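Sugar-binding transcriptional regulator, LacI family (Enterococcus faecalis, PDB 3CS3) probably binds DNA as a transcriptional regulator of the LacI family, with a sugar as its likely effector. Local coordinates at residues P223-A229 with R260-S266. Numbering follows the deposited sequence. Where two conformers were deposited one is given.
Sequences PRLATIA and RFIEGES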
loop_
_atom_site.group_PDB
_atom_site.type_symbol
_atom_site.label_atom_id
_atom_site.label_comp_id
_atom_site.label_asym_id
_atom_site.label_seq_id
_atom_site.Cartn_x
_atom_site.Cartn_y
_atom_site.Cartn_z
ATOM N N PRO A 223 14.210 1.086 -16.987
ATOM C CA PRO A 223 14.537 2.496 -16.730
ATOM C C PRO A 223 13.392 3.250 -16.042
ATOM O O PRO A 223 12.308 2.686 -15.887
ATOM C CB PRO A 223 14.755 3.043 -18.133
ATOM C CG PRO A 223 13.816 2.260 -18.984
ATOM C CD PRO A 223 13.743 0.883 -18.373
ATOM N N ARG A 224 13.642 4.495 -15.628
ATOM C CA ARG A 224 12.667 5.302 -14.873
ATOM C C ARG A 224 11.373 5.505 -15.659
ATOM O O ARG A 224 11.388 5.918 -16.824
ATOM C CB ARG A 224 13.298 6.639 -14.419
ATOM C CG ARG A 224 12.395 7.875 -14.432
ATOM C CD ARG A 224 11.982 8.383 -13.062
ATOM N NE ARG A 224 10.584 8.088 -12.748
ATOM C CZ ARG A 224 9.810 8.829 -11.953
ATOM N NH1 ARG A 224 10.275 9.935 -11.384
ATOM N NH2 ARG A 224 8.559 8.460 -11.720
ATOM N N LEU A 225 10.258 5.168 -15.019
ATOM C CA LEU A 225 8.948 5.248 -15.649
ATOM C C LEU A 225 8.495 6.697 -15.790
ATOM O O LEU A 225 8.227 7.375 -14.792
ATOM C CB LEU A 225 7.917 4.424 -14.871
ATOM C CG LEU A 225 6.444 4.504 -15.299
ATOM C CD1 LEU A 225 6.228 3.999 -16.722
ATOM C CD2 LEU A 225 5.582 3.726 -14.328
ATOM N N ALA A 226 8.442 7.160 -17.041
ATOM C CA ALA A 226 7.869 8.463 -17.393
ATOM C C ALA A 226 6.395 8.461 -17.007
ATOM O O ALA A 226 5.689 7.463 -17.211
ATOM C CB ALA A 226 8.033 8.728 -18.880
ATOM N N THR A 227 5.933 9.563 -16.427
ATOM C CA THR A 227 4.657 9.541 -15.718
ATOM C C THR A 227 4.066 10.926 -15.525
ATOM O O THR A 227 4.725 11.936 -15.776
ATOM C CB THR A 227 4.805 8.844 -14.322
ATOM O OG1 THR A 227 3.517 8.670 -13.723
ATOM C CG2 THR A 227 5.712 9.663 -13.389
ATOM N N ILE A 228 2.814 10.953 -15.078
ATOM C CA ILE A 228 2.126 12.192 -14.737
ATOM C C ILE A 228 2.031 12.304 -13.214
ATOM O O ILE A 228 1.466 11.441 -12.546
ATOM C CB ILE A 228 0.723 12.256 -15.374
ATOM C CG1 ILE A 228 0.784 12.031 -16.902
ATOM C CG2 ILE A 228 0.042 13.560 -15.018
ATOM C CD1 ILE A 228 1.472 13.143 -17.706
ATOM N N ALA A 229 2.605 13.376 -12.685
ATOM C CA ALA A 229 2.731 13.575 -11.254
ATOM C C ALA A 229 1.780 14.629 -10.747
ATOM O O ALA A 229 1.449 15.570 -11.456
ATOM C CB ALA A 229 4.141 13.973 -10.913
ATOM N N ARG A 260 1.633 17.458 -13.679
ATOM C CA ARG A 260 2.787 17.746 -14.522
ATOM C C ARG A 260 3.391 16.447 -15.048
ATOM O O ARG A 260 3.306 15.404 -14.392
ATOM C CB ARG A 260 3.836 18.573 -13.765
ATOM C CG ARG A 260 4.643 17.820 -12.715
ATOM C CD ARG A 260 5.365 18.769 -11.762
ATOM N NE ARG A 260 6.542 18.143 -11.153
ATOM C CZ ARG A 260 6.528 17.402 -10.045
ATOM N NH1 ARG A 260 5.394 17.176 -9.389
ATOM N NH2 ARG A 260 7.663 16.883 -9.586
ATOM N N PHE A 261 3.978 16.507 -16.242
ATOM C CA PHE A 261 4.690 15.367 -16.809
ATOM C C PHE A 261 6.098 15.276 -16.218
ATOM O O PHE A 261 6.787 16.287 -16.071
ATOM C CB PHE A 261 4.729 15.452 -18.350
ATOM C CG PHE A 261 5.624 14.420 -19.001
ATOM C CD1 PHE A 261 5.269 13.076 -19.010
ATOM C CD2 PHE A 261 6.821 14.796 -19.605
ATOM C CE1 PHE A 261 6.090 12.117 -19.603
ATOM C CE2 PHE A 261 7.650 13.846 -20.201
ATOM C CZ PHE A 261 7.284 12.499 -20.196
ATOM N N ILE A 262 6.512 14.063 -15.867
ATOM C CA ILE A 262 7.859 13.819 -15.369
ATOM C C ILE A 262 8.544 12.859 -16.324
ATOM O O ILE A 262 8.091 11.721 -16.501
ATOM C CB ILE A 262 7.863 13.233 -13.924
ATOM C CG1 ILE A 262 7.342 14.269 -12.921
ATOM C CG2 ILE A 262 9.269 12.723 -13.534
ATOM C CD1 ILE A 262 7.714 13.975 -11.483
ATOM N N GLU A 263 9.630 13.327 -16.938
ATOM C CA GLU A 263 10.315 12.559 -17.973
ATOM C C GLU A 263 11.060 11.355 -17.422
ATOM O O GLU A 263 11.543 11.360 -16.289
ATOM C CB GLU A 263 11.226 13.447 -18.833
ATOM C CG GLU A 263 12.238 14.295 -18.069
ATOM C CD GLU A 263 13.061 15.198 -18.982
ATOM O OE1 GLU A 263 13.468 16.288 -18.526
ATOM O OE2 GLU A 263 13.298 14.823 -20.153
ATOM N N GLY A 264 11.114 10.310 -18.235
ATOM C CA GLY A 264 11.774 9.077 -17.861
ATOM C C GLY A 264 12.274 8.344 -19.081
ATOM O O GLY A 264 11.686 8.444 -20.162
ATOM N N GLU A 265 13.342 7.573 -18.889
ATOM C CA GLU A 265 13.987 6.858 -19.991
ATOM C C GLU A 265 13.153 5.698 -20.546
ATOM O O GLU A 265 13.567 5.022 -21.497
ATOM C CB GLU A 265 15.392 6.390 -19.586
ATOM C CG GLU A 265 16.504 7.365 -19.950
ATOM C CD GLU A 265 17.023 7.158 -21.361
ATOM O OE1 GLU A 265 16.963 8.113 -22.165
ATOM O OE2 GLU A 265 17.489 6.040 -21.670
ATOM N N SER A 266 11.964 5.483 -19.975
ATOM C CA SER A 266 10.996 4.514 -20.516
ATOM C C SER A 266 10.307 5.079 -21.757
ATOM O O SER A 266 9.753 4.338 -22.564
ATOM C CB SER A 266 9.940 4.142 -19.479
ATOM O OG SER A 266 9.018 5.198 -19.267
#
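Ile228 and Phe261 meet on one face of a short antiparallel strand pair, where CD1 of Ile228 reaches the edge of the Phe261 ring, 4.0 Å from its CD1. The two side chains run at about a right angle. Phe261 has CG anti to its backbone N (chi1 171°), which carries the ring past Thr227 O to the loop before strand 227-229, where CE1 lies 4.0 Å from CB of Ala226; the small methyl leaves room for so broad a ring. On the other face CB of Ala229 packs 3.6 Å from CD1 of Ile262, and the same methyl lies over one face of the Arg260 guanidinium, so the long arginine shields apolar carbon while keeping its charge at the surface. Between these faces, 227-229 and 260-262 exchange four backbone hydrogen bonds, Ile262 N to Thr227 O being 2.8 Å long and nearly straight at 170°. Past the strands Gly264, lacking a side chain, lets its CA come 3.3 Å from Arg224 O. Ser266 then takes over: its N donates to Arg224 O (3.2 Å), and its OG accepts from Ala226 N (3.0 Å) while also bonding Ile209 O. A buried hydroxyl thus takes the place of a backbone partner for Ala226 N once the regular strand pairing has stopped, tying the loop that leads into strand 227-229 to strand 207-210 of the parallel sheet, in keeping with a two-lobed periplasmic-binding-protein-like fold.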